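Local coordinates for protein exosome complex component Rrp42 (Methanothermobacter thermautotrophicus, PDB 2WNR) that probably serves as a non-catalytic ring subunit of the archaeal exosome, an RNA-degrading complex, and helps to structure the active site of its partner Rrp41, at residues L55-I60 / D145-L150; S104-R109 / N149-A154. All blocks are in the same frame, centred on the assembly; numbering follows the deposited sequence.

Interaction 1: residues L55-I60 / D145-L150; sequences LGNTQI and DYDGNL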
loop_
_atom_site.group_PDB
_atom_site.type_symbol
_atom_site.label_atom_id
_atom_site.label_comp_id
_atom_site.label_asym_id
_atom_site.label_seq_id
_atom_site.Cartn_x
_atom_site.Cartn_y
_atom_site.Cartn_z
ATOM N N LEU A 55 14.132 -19.205 24.214
ATOM C CA LEU A 55 14.059 -20.643 24.056
ATOM C C LEU A 55 15.322 -21.010 23.284
ATOM O O LEU A 55 15.407 -20.812 22.078
ATOM C CB LEU A 55 12.760 -21.028 23.318
ATOM C CG LEU A 55 12.543 -22.426 22.721
ATOM C CD1 LEU A 55 12.769 -23.538 23.735
ATOM C CD2 LEU A 55 11.149 -22.543 22.111
ATOM N N GLY A 56 16.320 -21.513 23.994
ATOM C CA GLY A 56 17.668 -21.536 23.454
ATOM C C GLY A 56 18.039 -20.086 23.231
ATOM O O GLY A 56 17.942 -19.270 24.149
ATOM N N ASN A 57 18.425 -19.750 22.007
ATOM C CA ASN A 57 18.753 -18.369 21.672
ATOM C C ASN A 57 17.620 -17.631 20.980
ATOM O O ASN A 57 17.691 -16.414 20.804
ATOM C CB ASN A 57 20.017 -18.301 20.819
ATOM C CG ASN A 57 21.263 -18.525 21.623
ATOM O OD1 ASN A 57 21.351 -18.099 22.771
ATOM N ND2 ASN A 57 22.246 -19.193 21.026
ATOM N N THR A 58 16.591 -18.371 20.572
ATOM C CA THR A 58 15.407 -17.782 19.970
ATOM C C THR A 58 14.749 -16.879 21.001
ATOM O O THR A 58 14.383 -17.321 22.086
ATOM C CB THR A 58 14.416 -18.866 19.454
ATOM O OG1 THR A 58 15.021 -19.575 18.368
ATOM C CG2 THR A 58 13.141 -18.253 18.956
ATOM N N GLN A 59 14.624 -15.606 20.653
ATOM C CA GLN A 59 14.144 -14.615 21.593
ATOM C C GLN A 59 12.964 -13.837 21.039
ATOM O O GLN A 59 13.026 -13.316 19.930
ATOM C CB GLN A 59 15.278 -13.674 21.979
ATOM C CG GLN A 59 14.922 -12.693 23.073
ATOM C CD GLN A 59 16.123 -11.940 23.580
ATOM O OE1 GLN A 59 17.263 -12.376 23.413
ATOM N NE2 GLN A 59 15.876 -10.809 24.218
ATOM N N ILE A 60 11.894 -13.765 21.818
ATOM C CA ILE A 60 10.684 -13.067 21.414
ATOM C C ILE A 60 10.216 -12.175 22.556
ATOM O O ILE A 60 10.153 -12.604 23.704
ATOM C CB ILE A 60 9.544 -14.059 21.026
ATOM C CG1 ILE A 60 9.890 -14.803 19.736
ATOM C CG2 ILE A 60 8.202 -13.338 20.854
ATOM C CD1 ILE A 60 8.862 -15.828 19.339
ATOM N N ASP A 145 15.411 -12.461 17.867
ATOM C CA ASP A 145 16.515 -13.371 17.556
ATOM C C ASP A 145 15.873 -14.687 17.135
ATOM O O ASP A 145 14.944 -15.172 17.798
ATOM C CB ASP A 145 17.377 -13.583 18.803
ATOM C CG ASP A 145 18.896 -13.543 18.524
ATOM O OD1 ASP A 145 19.341 -13.479 17.354
ATOM O OD2 ASP A 145 19.657 -13.575 19.514
ATOM N N TYR A 146 16.329 -15.254 16.025
ATOM C CA TYR A 146 15.755 -16.508 15.545
ATOM C C TYR A 146 16.812 -17.597 15.432
ATOM O O TYR A 146 17.698 -17.530 14.573
ATOM C CB TYR A 146 15.011 -16.308 14.217
ATOM C CG TYR A 146 14.647 -17.593 13.494
ATOM C CD1 TYR A 146 13.837 -18.560 14.093
ATOM C CD2 TYR A 146 15.119 -17.840 12.204
ATOM C CE1 TYR A 146 13.510 -19.744 13.430
ATOM C CE2 TYR A 146 14.796 -19.018 11.531
ATOM C CZ TYR A 146 13.993 -19.965 12.151
ATOM O OH TYR A 146 13.673 -21.128 11.481
ATOM N N ASP A 147 16.715 -18.595 16.308
ATOM C CA ASP A 147 17.664 -19.702 16.318
ATOM C C ASP A 147 16.903 -21.023 16.378
ATOM O O ASP A 147 17.398 -21.999 16.937
ATOM C CB ASP A 147 18.643 -19.566 17.500
ATOM C CG ASP A 147 19.953 -20.335 17.291
ATOM O OD1 ASP A 147 20.283 -20.680 16.133
ATOM O OD2 ASP A 147 20.682 -20.580 18.288
ATOM N N GLY A 148 15.702 -21.046 15.803
ATOM C CA GLY A 148 14.869 -22.252 15.763
ATOM C C GLY A 148 13.571 -22.182 16.561
ATOM O O GLY A 148 13.551 -21.729 17.709
ATOM N N ASN A 149 12.486 -22.645 15.951
ATOM C CA ASN A 149 11.217 -22.854 16.654
ATOM C C ASN A 149 10.595 -21.562 17.181
ATOM O O ASN A 149 10.641 -21.254 18.372
ATOM C CB ASN A 149 11.377 -23.894 17.773
ATOM C CG ASN A 149 10.049 -24.333 18.370
ATOM O OD1 ASN A 149 8.978 -23.951 17.902
ATOM N ND2 ASN A 149 10.123 -25.153 19.412
ATOM N N LEU A 150 10.006 -20.814 16.266
ATOM C CA LEU A 150 9.324 -19.602 16.602
ATOM C C LEU A 150 7.995 -19.860 17.329
ATOM O O LEU A 150 7.629 -19.128 18.238
ATOM C CB LEU A 150 9.076 -18.855 15.309
ATOM C CG LEU A 150 9.943 -17.670 14.877
ATOM C CD1 LEU A 150 11.371 -17.503 15.413
ATOM C CD2 LEU A 150 9.723 -17.354 13.404
HETATM O O HOH W 1 19.466 -21.660 20.454
#
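Gln59 and Asp145 form an antiparallel hydrogen-bonded pair where strands 58-69 and 133-145 meet: Gln59 N donates to Asp145 O at 2.9 Å, and Asp145 N returns a longer bond to Gln59 O. Beyond this pair the regular pairing stops, though Thr58 and Tyr146 stay close, and the Thr58 hydroxyl takes over the bonding to the loop. Thr58 OG1 receives the amide of Asp147 (N to OG1 2.8 Å) and donates to Gly148 O at 2.7 Å, approaching 33° out of the carbonyl plane. With OG1 anti to the carbonyl carbon (chi1 -66°), CG2 faces Ala153 of helix 150-164. Threonine suits the place because its hydroxyl can accept and donate at once. Gly148 O has a second donor in Arg35, and the backbone angles of Gly148 call for glycine. So does the positive phi of Gly56, second in the type II' turn from Leu55 to Thr58. There the amide of Asn57 runs alongside the carboxylate of Asp147, their planes 14° apart; their bond, ND2 to OD2 at 3.4 Å, is weak, but a water accepting from Asn57 N donates to Asp147 OD2 at 2.7 Å. Asp145 sends both carboxylate oxygens to the backbone of a neighbouring subunit, a different protein. A hydroxyl bonded on two sides therefore fixes the loop where the sheet pairing stops, beside a subunit interface.

Interaction 2: residues S104-R109 / N149-A154; sequences SVELSR and NLFDAA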
loop_
_atom_site.group_PDB
_atom_site.type_symbol
_atom_site.label_atom_id
_atom_site.label_comp_id
_atom_site.label_asym_id
_atom_site.label_seq_id
_atom_site.Cartn_x
_atom_site.Cartn_y
_atom_site.Cartn_z
ATOM N N SER A 104 5.644 -14.905 8.511
ATOM C CA SER A 104 5.159 -14.131 9.651
ATOM C C SER A 104 3.679 -14.381 9.887
ATOM O O SER A 104 3.265 -14.681 11.000
ATOM C CB SER A 104 5.377 -12.647 9.407
ATOM O OG SER A 104 5.122 -11.915 10.584
ATOM N N VAL A 105 2.899 -14.248 8.820
ATOM C CA VAL A 105 1.464 -14.488 8.828
ATOM C C VAL A 105 1.107 -15.857 9.403
ATOM O O VAL A 105 0.183 -15.976 10.222
ATOM C CB VAL A 105 0.880 -14.338 7.406
ATOM C CG1 VAL A 105 -0.546 -14.876 7.339
ATOM C CG2 VAL A 105 0.941 -12.864 6.960
ATOM N N GLU A 106 1.844 -16.886 8.993
ATOM C CA GLU A 106 1.573 -18.220 9.508
ATOM C C GLU A 106 1.820 -18.295 11.006
ATOM O O GLU A 106 0.923 -18.676 11.774
ATOM C CB GLU A 106 2.412 -19.276 8.808
ATOM C CG GLU A 106 2.043 -20.667 9.299
ATOM C CD GLU A 106 3.061 -21.703 8.932
ATOM O OE1 GLU A 106 4.233 -21.331 8.724
ATOM O OE2 GLU A 106 2.686 -22.895 8.860
ATOM N N LEU A 107 3.036 -17.923 11.409
ATOM C CA LEU A 107 3.404 -17.850 12.817
ATOM C C LEU A 107 2.328 -17.132 13.623
ATOM O O LEU A 107 1.852 -17.646 14.615
ATOM C CB LEU A 107 4.749 -17.143 12.994
ATOM C CG LEU A 107 5.413 -17.042 14.386
ATOM C CD1 LEU A 107 5.038 -15.784 15.124
ATOM C CD2 LEU A 107 5.135 -18.262 15.264
ATOM N N SER A 108 1.952 -15.952 13.152
ATOM C CA SER A 108 0.949 -15.102 13.777
ATOM C C SER A 108 -0.405 -15.791 13.935
ATOM O O SER A 108 -0.954 -15.850 15.033
ATOM C CB SER A 108 0.804 -13.824 12.956
ATOM O OG SER A 108 0.414 -12.756 13.781
ATOM N N ARG A 109 -0.938 -16.328 12.844
ATOM C CA ARG A 109 -2.235 -17.015 12.875
ATOM C C ARG A 109 -2.253 -18.280 13.726
ATOM O O ARG A 109 -3.266 -18.608 14.345
ATOM C CB ARG A 109 -2.676 -17.358 11.465
ATOM C CG ARG A 109 -3.065 -16.148 10.667
ATOM C CD ARG A 109 -3.401 -16.523 9.253
ATOM N NE ARG A 109 -4.542 -17.430 9.166
ATOM C CZ ARG A 109 -5.809 -17.052 9.263
ATOM N NH1 ARG A 109 -6.101 -15.781 9.480
ATOM N NH2 ARG A 109 -6.770 -17.945 9.153
ATOM N N ASN A 149 12.486 -22.645 15.951
ATOM C CA ASN A 149 11.217 -22.854 16.654
ATOM C C ASN A 149 10.595 -21.562 17.181
ATOM O O ASN A 149 10.641 -21.254 18.372
ATOM C CB ASN A 149 11.377 -23.894 17.773
ATOM C CG ASN A 149 10.049 -24.333 18.370
ATOM O OD1 ASN A 149 8.978 -23.951 17.902
ATOM N ND2 ASN A 149 10.123 -25.153 19.412
ATOM N N LEU A 150 10.006 -20.814 16.266
ATOM C CA LEU A 150 9.324 -19.602 16.602
ATOM C C LEU A 150 7.995 -19.860 17.329
ATOM O O LEU A 150 7.629 -19.128 18.238
ATOM C CB LEU A 150 9.076 -18.855 15.309
ATOM C CG LEU A 150 9.943 -17.670 14.877
ATOM C CD1 LEU A 150 11.371 -17.503 15.413
ATOM C CD2 LEU A 150 9.723 -17.354 13.404
ATOM N N PHE A 151 7.293 -20.912 16.925
ATOM C CA PHE A 151 5.943 -21.189 17.405
ATOM C C PHE A 151 5.862 -21.395 18.918
ATOM O O PHE A 151 5.019 -20.777 19.592
ATOM C CB PHE A 151 5.349 -22.401 16.678
ATOM C CG PHE A 151 5.344 -22.265 15.194
ATOM C CD1 PHE A 151 4.239 -21.730 14.536
ATOM C CD2 PHE A 151 6.446 -22.664 14.445
ATOM C CE1 PHE A 151 4.235 -21.588 13.152
ATOM C CE2 PHE A 151 6.452 -22.527 13.056
ATOM C CZ PHE A 151 5.347 -21.986 12.410
ATOM N N ASP A 152 6.733 -22.264 19.441
ATOM C CA ASP A 152 6.676 -22.633 20.852
ATOM C C ASP A 152 7.071 -21.452 21.710
ATOM O O ASP A 152 6.434 -21.191 22.725
ATOM C CB ASP A 152 7.556 -23.845 21.134
ATOM C CG ASP A 152 7.125 -25.074 20.355
ATOM O OD1 ASP A 152 6.089 -25.012 19.664
ATOM O OD2 ASP A 152 7.821 -26.114 20.440
ATOM N N ALA A 153 8.101 -20.729 21.269
ATOM C CA ALA A 153 8.550 -19.495 21.911
ATOM C C ALA A 153 7.470 -18.414 21.862
ATOM O O ALA A 153 7.257 -17.700 22.845
ATOM C CB ALA A 153 9.821 -18.995 21.262
ATOM N N ALA A 154 6.784 -18.318 20.721
ATOM C CA ALA A 154 5.748 -17.306 20.514
ATOM C C ALA A 154 4.546 -17.547 21.407
ATOM O O ALA A 154 4.104 -16.642 22.106
ATOM C CB ALA A 154 5.342 -17.233 19.056
#
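Leu107 of helix 102-117 is the bump here, and its CD2 methyl fits a hollow on helix 150-164 made by Leu150, Phe151 and Ala154. The short helical segments run 41° apart, their axes 10.1 Å from each other at closest approach, a separation wide enough for a leucine to span. Because CG stands anti to the backbone N (chi1 -175°), the branch reaches across to the other helix. There CD2 lies 4.0 Å from Leu150 CB and 3.9 Å from Ala154 CB, residues one helical turn apart, while Phe151 CD1 closes the hollow at 3.7 Å. The small methyl of Ala154 lets the leucine come close to this helix. The leucine and the phenylalanine pass one another, each reaching for the other's helix, and the methyl makes an off-centre CH-pi contact, 4.1 Å from the ring centroid. The ring in turn has its CE1 3.8 Å from Leu107 CA. Beside it, Glu106 OE1 comes to the ring's edge, in its plane, 3.9 Å from CZ, with the carboxylate turned 87° to the ring; the weakly positive edge of an aromatic probably suits such a neighbour. The charge itself is met mainly by Arg220, through a salt bridge from OE2, which Gln235 also bonds. Asn149, the N-cap just before helix 150-164, holds its first turn by accepting from Asp152 N. The helices thus join through buried hydrocarbon fitted by shape, with the acid at the margin tied to the strands 219-226 and 231-237.

Overall arrangement
Both contacts lie within the first 3' exoribonuclease family region of this RNase PH-fold chain, and they share Asn149 and Leu150, where the loop after strand 133-145 becomes helix 150-164. Interaction 1 fixes that loop against the sheet and interaction 2 packs the first turn of the helix on helix 102-117; their centres are about 11 Å apart. They also touch directly: Ile60 CD1 lies 3.8 Å from Ala153 CB, and Leu55 CD2 lies 3.9 Å from Asp152 CB. Helix 150-164 therefore has strand 58-69 and helix 102-117 as neighbours. Asp145 in interaction 1 and Arg109 beside interaction 2 meet the chain of another protein, consistent with the predicted role of structuring the Rrp41 active site.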